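Local coordinates for outer membrane protein (Bartonella henselae, PDB 2FI9), which is of unknown function, although it is named an outer membrane protein and belongs to the uncharacterised DUF498/DUF598 family, at residues 11-19 with 37-45; 68-78 with 119-127. One frame throughout, in Å; residues are numbered along the deposited sequence.

Contact 1 (11-19 with 37-45); sequences HFPGRAPID and IICIPSGIY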
loop_
_atom_site.group_PDB
_atom_site.type_symbol
_atom_site.label_atom_id
_atom_site.label_comp_id
_atom_site.label_asym_id
_atom_site.label_seq_id
_atom_site.Cartn_x
_atom_site.Cartn_y
_atom_site.Cartn_z
ATOM N N HIS A 11 4.192 3.477 12.425
ATOM C CA HIS A 11 5.288 2.451 12.309
ATOM C C HIS A 11 5.185 1.306 13.340
ATOM O O HIS A 11 4.743 1.482 14.501
ATOM C CB HIS A 11 6.675 3.108 12.347
ATOM C CG HIS A 11 7.749 2.332 11.635
ATOM N ND1 HIS A 11 8.920 2.918 11.199
ATOM C CD2 HIS A 11 7.830 1.025 11.277
ATOM C CE1 HIS A 11 9.682 2.002 10.622
ATOM N NE2 HIS A 11 9.040 0.846 10.651
ATOM N N PHE A 12 5.667 0.146 12.900
ATOM C CA PHE A 12 5.240 -1.149 13.375
ATOM C C PHE A 12 6.051 -2.117 12.514
ATOM O O PHE A 12 6.123 -1.921 11.302
ATOM C CB PHE A 12 3.753 -1.274 13.053
ATOM C CG PHE A 12 3.109 -2.470 13.619
ATOM C CD1 PHE A 12 2.949 -2.603 14.996
ATOM C CD2 PHE A 12 2.615 -3.453 12.782
ATOM C CE1 PHE A 12 2.338 -3.723 15.531
ATOM C CE2 PHE A 12 2.005 -4.573 13.313
ATOM C CZ PHE A 12 1.865 -4.708 14.680
ATOM N N PRO A 13 6.683 -3.146 13.125
ATOM C CA PRO A 13 7.691 -3.933 12.420
ATOM C C PRO A 13 7.178 -5.124 11.591
ATOM O O PRO A 13 7.946 -6.045 11.306
ATOM C CB PRO A 13 8.571 -4.448 13.571
ATOM C CG PRO A 13 7.602 -4.656 14.673
ATOM C CD PRO A 13 6.493 -3.628 14.504
ATOM N N GLY A 14 5.899 -5.121 11.233
ATOM C CA GLY A 14 5.336 -6.144 10.357
ATOM C C GLY A 14 4.007 -5.651 9.810
ATOM O O GLY A 14 3.595 -4.529 10.103
ATOM N N ARG A 15 3.325 -6.483 9.035
ATOM C CA ARG A 15 1.982 -6.136 8.554
ATOM C C ARG A 15 0.944 -6.374 9.645
ATOM O O ARG A 15 1.114 -7.258 10.473
ATOM C CB ARG A 15 1.631 -6.971 7.334
ATOM C CG ARG A 15 2.401 -6.565 6.093
ATOM C CD ARG A 15 2.367 -7.643 5.040
ATOM N NE ARG A 15 3.056 -8.858 5.483
ATOM C CZ ARG A 15 3.117 -9.974 4.766
ATOM N NH1 ARG A 15 2.527 -10.038 3.568
ATOM N NH2 ARG A 15 3.770 -11.025 5.241
ATOM N N ALA A 16 -0.131 -5.595 9.626
ATOM C CA ALA A 16 -1.265 -5.769 10.544
ATOM C C ALA A 16 -2.522 -5.399 9.774
ATOM O O ALA A 16 -2.442 -4.626 8.833
ATOM C CB ALA A 16 -1.115 -4.852 11.754
ATOM N N PRO A 17 -3.694 -5.926 10.172
ATOM C CA PRO A 17 -4.886 -5.385 9.498
ATOM C C PRO A 17 -4.979 -3.872 9.702
ATOM O O PRO A 17 -4.575 -3.361 10.756
ATOM C CB PRO A 17 -6.058 -6.083 10.201
ATOM C CG PRO A 17 -5.461 -7.242 10.934
ATOM C CD PRO A 17 -4.003 -6.985 11.140
ATOM N N ILE A 18 -5.485 -3.172 8.694
ATOM C CA ILE A 18 -5.744 -1.741 8.803
ATOM C C ILE A 18 -7.187 -1.602 9.288
ATOM O O ILE A 18 -8.133 -1.935 8.557
ATOM C CB ILE A 18 -5.519 -1.010 7.446
ATOM C CG1 ILE A 18 -4.102 -1.232 6.907
ATOM C CG2 ILE A 18 -5.840 0.490 7.553
ATOM C CD1 ILE A 18 -2.975 -1.046 7.899
ATOM N N ASP A 19 -7.337 -1.120 10.521
ATOM C CA ASP A 19 -8.638 -1.076 11.197
ATOM C C ASP A 19 -9.534 0.098 10.795
ATOM O O ASP A 19 -10.738 0.059 11.040
ATOM C CB ASP A 19 -8.447 -1.115 12.718
ATOM C CG ASP A 19 -7.702 -2.355 13.165
ATOM O OD1 ASP A 19 -7.935 -3.430 12.574
ATOM O OD2 ASP A 19 -6.876 -2.265 14.088
ATOM N N ILE A 37 0.566 5.527 3.863
ATOM C CA ILE A 37 1.390 4.438 4.400
ATOM C C ILE A 37 1.693 3.391 3.347
ATOM O O ILE A 37 0.953 3.221 2.365
ATOM C CB ILE A 37 0.749 3.749 5.651
ATOM C CG1 ILE A 37 -0.649 3.197 5.335
ATOM C CG2 ILE A 37 0.711 4.712 6.816
ATOM C CD1 ILE A 37 -1.194 2.254 6.413
ATOM N N ILE A 38 2.803 2.708 3.549
ATOM C CA ILE A 38 3.111 1.513 2.801
ATOM C C ILE A 38 3.215 0.340 3.809
ATOM O O ILE A 38 3.764 0.500 4.888
ATOM C CB ILE A 38 4.386 1.715 1.962
ATOM C CG1 ILE A 38 4.427 0.729 0.805
ATOM C CG2 ILE A 38 5.657 1.644 2.807
ATOM C CD1 ILE A 38 5.398 1.156 -0.268
ATOM N N CYS A 39 2.635 -0.802 3.460
ATOM C CA CYS A 39 2.547 -1.948 4.342
ATOM C C CYS A 39 3.233 -3.085 3.637
ATOM O O CYS A 39 2.754 -3.569 2.615
ATOM C CB CYS A 39 1.082 -2.324 4.580
ATOM S SG CYS A 39 0.047 -0.973 5.159
ATOM N N ILE A 40 4.377 -3.492 4.159
ATOM C CA ILE A 40 5.193 -4.511 3.506
ATOM C C ILE A 40 5.653 -5.518 4.579
ATOM O O ILE A 40 5.450 -5.276 5.772
ATOM C CB ILE A 40 6.366 -3.855 2.730
ATOM C CG1 ILE A 40 7.159 -2.923 3.659
ATOM C CG2 ILE A 40 5.817 -3.071 1.554
ATOM C CD1 ILE A 40 8.382 -2.273 3.006
ATOM N N PRO A 41 6.190 -6.682 4.173
ATOM C CA PRO A 41 6.573 -7.649 5.222
ATOM C C PRO A 41 7.427 -7.093 6.368
ATOM O O PRO A 41 7.291 -7.572 7.511
ATOM C CB PRO A 41 7.314 -8.734 4.434
ATOM C CG PRO A 41 6.596 -8.728 3.133
ATOM C CD PRO A 41 6.395 -7.244 2.826
ATOM N N SER A 42 8.291 -6.109 6.086
ATOM C CA SER A 42 9.180 -5.546 7.135
ATOM C C SER A 42 8.491 -4.504 8.036
ATOM O O SER A 42 9.071 -4.051 9.019
ATOM C CB SER A 42 10.432 -4.926 6.517
ATOM O OG SER A 42 10.098 -3.752 5.783
ATOM N N GLY A 43 7.271 -4.109 7.678
ATOM C CA GLY A 43 6.492 -3.231 8.539
ATOM C C GLY A 43 5.577 -2.267 7.833
ATOM O O GLY A 43 5.374 -2.354 6.616
ATOM N N ILE A 44 5.026 -1.348 8.612
ATOM C CA ILE A 44 4.190 -0.277 8.098
ATOM C C ILE A 44 4.983 1.009 8.255
ATOM O O ILE A 44 5.381 1.352 9.376
ATOM C CB ILE A 44 2.868 -0.179 8.899
ATOM C CG1 ILE A 44 2.138 -1.529 8.860
ATOM C CG2 ILE A 44 1.967 0.948 8.340
ATOM C CD1 ILE A 44 0.868 -1.611 9.697
ATOM N N TYR A 45 5.205 1.719 7.149
ATOM C CA TYR A 45 6.015 2.937 7.137
ATOM C C TYR A 45 5.190 4.107 6.614
ATOM O O TYR A 45 4.382 3.937 5.699
ATOM C CB TYR A 45 7.203 2.772 6.188
ATOM C CG TYR A 45 8.119 1.614 6.484
ATOM C CD1 TYR A 45 9.324 1.812 7.149
ATOM C CD2 TYR A 45 7.793 0.323 6.074
ATOM C CE1 TYR A 45 10.182 0.751 7.417
ATOM C CE2 TYR A 45 8.637 -0.752 6.336
ATOM C CZ TYR A 45 9.836 -0.523 6.999
ATOM O OH TYR A 45 10.680 -1.574 7.275
#

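Contact 2 (68-78 with 119-127); sequences QIEVLLIGTGV and AVAALLFAV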
loop_
_atom_site.group_PDB
_atom_site.type_symbol
_atom_site.label_atom_id
_atom_site.label_comp_id
_atom_site.label_asym_id
_atom_site.label_seq_id
_atom_site.Cartn_x
_atom_site.Cartn_y
_atom_site.Cartn_z
ATOM N N GLN A 68 9.773 -11.027 -1.138
ATOM C CA GLN A 68 8.744 -11.437 -0.163
ATOM C C GLN A 68 7.354 -10.888 -0.485
ATOM O O GLN A 68 6.441 -10.997 0.326
ATOM C CB GLN A 68 9.136 -11.016 1.262
ATOM C CG GLN A 68 10.179 -11.910 1.945
ATOM C CD GLN A 68 11.606 -11.387 1.797
ATOM O OE1 GLN A 68 12.571 -12.067 2.180
ATOM N NE2 GLN A 68 11.753 -10.174 1.258
ATOM N N ILE A 69 7.207 -10.291 -1.660
ATOM C CA ILE A 69 5.942 -9.682 -2.089
ATOM C C ILE A 69 5.537 -10.266 -3.430
ATOM O O ILE A 69 6.282 -10.139 -4.405
ATOM C CB ILE A 69 6.069 -8.129 -2.197
ATOM C CG1 ILE A 69 6.434 -7.539 -0.821
ATOM C CG2 ILE A 69 4.780 -7.504 -2.735
ATOM C CD1 ILE A 69 6.929 -6.107 -0.869
ATOM N N GLU A 70 4.367 -10.909 -3.480
ATOM C CA GLU A 70 3.796 -11.381 -4.759
ATOM C C GLU A 70 2.773 -10.415 -5.329
ATOM O O GLU A 70 2.608 -10.322 -6.557
ATOM C CB GLU A 70 3.111 -12.732 -4.606
ATOM C CG GLU A 70 4.044 -13.879 -4.252
ATOM C CD GLU A 70 3.537 -15.207 -4.783
ATOM O OE1 GLU A 70 3.240 -15.286 -6.006
ATOM O OE2 GLU A 70 3.437 -16.171 -3.985
ATOM N N VAL A 71 2.069 -9.716 -4.448
ATOM C CA VAL A 71 0.992 -8.815 -4.900
ATOM C C VAL A 71 1.025 -7.481 -4.150
ATOM O O VAL A 71 1.187 -7.448 -2.922
ATOM C CB VAL A 71 -0.430 -9.494 -4.844
ATOM C CG1 VAL A 71 -0.751 -10.012 -3.480
ATOM C CG2 VAL A 71 -1.548 -8.537 -5.320
ATOM N N LEU A 72 0.943 -6.393 -4.917
ATOM C CA LEU A 72 0.847 -5.061 -4.366
ATOM C C LEU A 72 -0.513 -4.421 -4.686
ATOM O O LEU A 72 -0.898 -4.286 -5.869
ATOM C CB LEU A 72 1.982 -4.176 -4.898
ATOM C CG LEU A 72 1.905 -2.717 -4.428
ATOM C CD1 LEU A 72 2.111 -2.584 -2.912
ATOM C CD2 LEU A 72 2.909 -1.885 -5.188
ATOM N N LEU A 73 -1.234 -4.029 -3.638
ATOM C CA LEU A 73 -2.477 -3.290 -3.813
ATOM C C LEU A 73 -2.124 -1.824 -3.682
ATOM O O LEU A 73 -1.357 -1.449 -2.792
ATOM C CB LEU A 73 -3.503 -3.689 -2.750
ATOM C CG LEU A 73 -3.728 -5.201 -2.648
ATOM C CD1 LEU A 73 -4.546 -5.551 -1.421
ATOM C CD2 LEU A 73 -4.401 -5.713 -3.925
ATOM N N ILE A 74 -2.644 -1.003 -4.593
ATOM C CA ILE A 74 -2.392 0.415 -4.559
ATOM C C ILE A 74 -3.701 1.170 -4.384
ATOM O O ILE A 74 -4.594 1.144 -5.258
ATOM C CB ILE A 74 -1.637 0.871 -5.830
ATOM C CG1 ILE A 74 -0.320 0.090 -5.932
ATOM C CG2 ILE A 74 -1.365 2.378 -5.778
ATOM C CD1 ILE A 74 0.305 0.098 -7.306
ATOM N N GLY A 75 -3.823 1.825 -3.234
ATOM C CA GLY A 75 -5.010 2.620 -2.912
ATOM C C GLY A 75 -4.723 4.028 -3.375
ATOM O O GLY A 75 -3.836 4.694 -2.813
ATOM N N THR A 76 -5.460 4.466 -4.406
ATOM C CA THR A 76 -5.215 5.753 -5.073
ATOM C C THR A 76 -6.180 6.863 -4.652
ATOM O O THR A 76 -6.572 7.727 -5.480
ATOM C CB THR A 76 -5.247 5.623 -6.620
ATOM O OG1 THR A 76 -6.507 5.082 -7.042
ATOM C CG2 THR A 76 -4.117 4.738 -7.121
ATOM N N GLY A 77 -6.586 6.831 -3.388
ATOM C CA GLY A 77 -7.465 7.855 -2.827
ATOM C C GLY A 77 -8.941 7.551 -3.045
ATOM O O GLY A 77 -9.355 6.394 -2.960
ATOM N N VAL A 78 -9.739 8.588 -3.298
ATOM C CA VAL A 78 -11.187 8.403 -3.419
ATOM C C VAL A 78 -11.602 7.801 -4.749
ATOM O O VAL A 78 -12.668 7.203 -4.853
ATOM C CB VAL A 78 -12.017 9.702 -3.130
ATOM C CG1 VAL A 78 -11.866 10.114 -1.696
ATOM C CG2 VAL A 78 -11.636 10.850 -4.073
ATOM N N ALA A 119 1.350 -13.316 0.293
ATOM C CA ALA A 119 2.474 -12.374 0.276
ATOM C C ALA A 119 2.005 -11.029 -0.314
ATOM O O ALA A 119 2.369 -10.665 -1.432
ATOM C CB ALA A 119 3.674 -12.958 -0.520
ATOM N N VAL A 120 1.200 -10.303 0.459
ATOM C CA VAL A 120 0.551 -9.074 -0.001
ATOM C C VAL A 120 1.178 -7.836 0.637
ATOM O O VAL A 120 1.592 -7.851 1.824
ATOM C CB VAL A 120 -0.990 -9.118 0.289
ATOM C CG1 VAL A 120 -1.268 -9.142 1.769
ATOM C CG2 VAL A 120 -1.756 -7.958 -0.424
ATOM N N ALA A 121 1.251 -6.778 -0.165
ATOM C CA ALA A 121 1.728 -5.478 0.261
ATOM C C ALA A 121 0.675 -4.472 -0.149
ATOM O O ALA A 121 -0.118 -4.735 -1.049
ATOM C CB ALA A 121 3.082 -5.144 -0.411
ATOM N N ALA A 122 0.668 -3.313 0.498
ATOM C CA ALA A 122 -0.244 -2.233 0.118
ATOM C C ALA A 122 0.452 -0.882 0.183
ATOM O O ALA A 122 1.239 -0.627 1.096
ATOM C CB ALA A 122 -1.463 -2.234 1.034
ATOM N N LEU A 123 0.166 -0.022 -0.794
ATOM C CA LEU A 123 0.556 1.363 -0.744
ATOM C C LEU A 123 -0.741 2.126 -0.651
ATOM O O LEU A 123 -1.585 2.005 -1.531
ATOM C CB LEU A 123 1.300 1.747 -2.024
ATOM C CG LEU A 123 1.687 3.220 -2.187
ATOM C CD1 LEU A 123 2.472 3.735 -1.010
ATOM C CD2 LEU A 123 2.504 3.434 -3.481
ATOM N N LEU A 124 -0.917 2.910 0.404
ATOM C CA LEU A 124 -2.232 3.496 0.650
ATOM C C LEU A 124 -2.175 5.012 0.773
ATOM O O LEU A 124 -1.625 5.526 1.746
ATOM C CB LEU A 124 -2.856 2.875 1.907
ATOM C CG LEU A 124 -2.934 1.341 1.955
ATOM C CD1 LEU A 124 -3.249 0.822 3.342
ATOM C CD2 LEU A 124 -3.971 0.791 0.977
ATOM N N PHE A 125 -2.749 5.721 -0.203
ATOM C CA PHE A 125 -2.890 7.167 -0.096
ATOM C C PHE A 125 -3.976 7.484 0.903
ATOM O O PHE A 125 -5.094 7.016 0.771
ATOM C CB PHE A 125 -3.239 7.781 -1.433
ATOM C CG PHE A 125 -3.338 9.286 -1.411
ATOM C CD1 PHE A 125 -2.193 10.072 -1.311
ATOM C CD2 PHE A 125 -4.575 9.918 -1.538
ATOM C CE1 PHE A 125 -2.279 11.456 -1.310
ATOM C CE2 PHE A 125 -4.666 11.321 -1.563
ATOM C CZ PHE A 125 -3.522 12.084 -1.444
ATOM N N ALA A 126 -3.635 8.291 1.899
ATOM C CA ALA A 126 -4.564 8.623 2.975
ATOM C C ALA A 126 -5.606 9.586 2.453
ATOM O O ALA A 126 -5.266 10.629 1.916
ATOM C CB ALA A 126 -3.824 9.253 4.114
ATOM N N VAL A 127 -6.869 9.225 2.628
ATOM C CA VAL A 127 -7.995 10.052 2.196
ATOM C C VAL A 127 -8.648 10.752 3.378
ATOM O O VAL A 127 -8.523 10.316 4.532
ATOM C CB VAL A 127 -9.100 9.223 1.454
ATOM C CG1 VAL A 127 -8.614 8.739 0.106
ATOM C CG2 VAL A 127 -9.559 8.048 2.291
#

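Contact 1 (11-19 with 37-45)
Ile44 is the residue on which the 11-19 segment packs most heavily, and the contact changes character from one side of it to the other. Its CG1 lies against the carbonyl oxygen of Gly14, and its CD1 meets CD2 of the partly exposed Phe12 at 4.0 Å. On the buried side Ile18 CD1 packs beside this branch: it meets Ile37 CD1 tip to tip at 4.0 Å and comes within 4.1 Å of Cys39 SG, while Phe26, Phe28 and Val107 also touch Ile18. Ile44 N donates to Phe12 O at 3.0 Å, with the N-H...O angle at 157°. The CA atoms come nearest at Gly14 and Gly43, 3.6 Å apart.

The other side is more open to solvent, with His11 exposed. His11 CA makes a CA-H...O contact of 3.1 Å to Ile44 O, a buried oxygen with no other partner. The His11 imidazole, its CG anti to the backbone N (chi1 -153°), meets the Tyr45 ring obliquely, the planes at 53° and NE2 lying 3.4 Å from Tyr45 CE1. Tyr45 OH, in turn, donates to Ser42 OG, which also bonds Glu65. At the far end the Arg15 guanidinium lays one face over Pro41, whose CG lies 4.0 Å from Arg15 CZ; Arg15 NH1 hydrogen-bonds Val120 O. An N-terminal arm thus folds over a beta hairpin, strands 36-40 and 43-47, closed by a type I turn from Ile40 to Gly43.

Contact 2 (68-78 with 119-127)
Two neighbouring parallel strands in the middle of a mixed five-stranded sheet, 71-75 and 120-124, make this contact, with helix 103-115 leading into the second. Their hydrogen bonds alternate in the parallel pattern: Val71 O accepts from Ala121 N (2.8 Å), Ala121 O from Leu73 N, Leu73 O from Leu123 N, and Leu123 O from Gly75 N (2.8 Å). At the start Ala119 O takes two donors, Glu70 N at 2.9 Å and Val71 N at 3.2 Å. The ladder continues with Phe125 N donating to Gly75 O.

On the face turned to helix 103-115, Val120 CG2 sits 3.8 Å from both Val71 CG1 and Leu73 CD1. The valines lie side by side; Leu73 crosses at a slant. On the other face Ala121 CB touches both Leu72 CD1 and Ile69 CG2, each at 3.7 Å. Toward Gly77 the fit tightens: Gly77 CA meets the Phe125 ring at the edge, and Val127 CG1 lies 3.3 Å from Gly77 CA, tighter than usual van der Waals contact.

Backbone amides thus supply all the polar bonding between the segments, while aliphatic side chains occupy both faces. Such chemistry implies a buried sheet centre whose strands are held together by peptide groups, with side-chain packing probably helping to select their register.

In the fold
Contact 1 and contact 2 come in series along the chain, the first closing before the second opens, and their centres lie about 11 Å apart. They meet within the mixed sheet, where strand 36-40 of contact 1 runs antiparallel beside strand 120-124 of contact 2; backbone bonds probably join Ile37 O to Leu124 N and Ala122 O to Cys39 N. Contact 2 sits near the centre of the chain, contact 1 toward the 43-47 edge of the sheet, and helix 103-115 touches both. The C-terminal strand is thus inserted between the early hairpin and strand 71-75, so the sheet's centre is completed only by the last part of the chain.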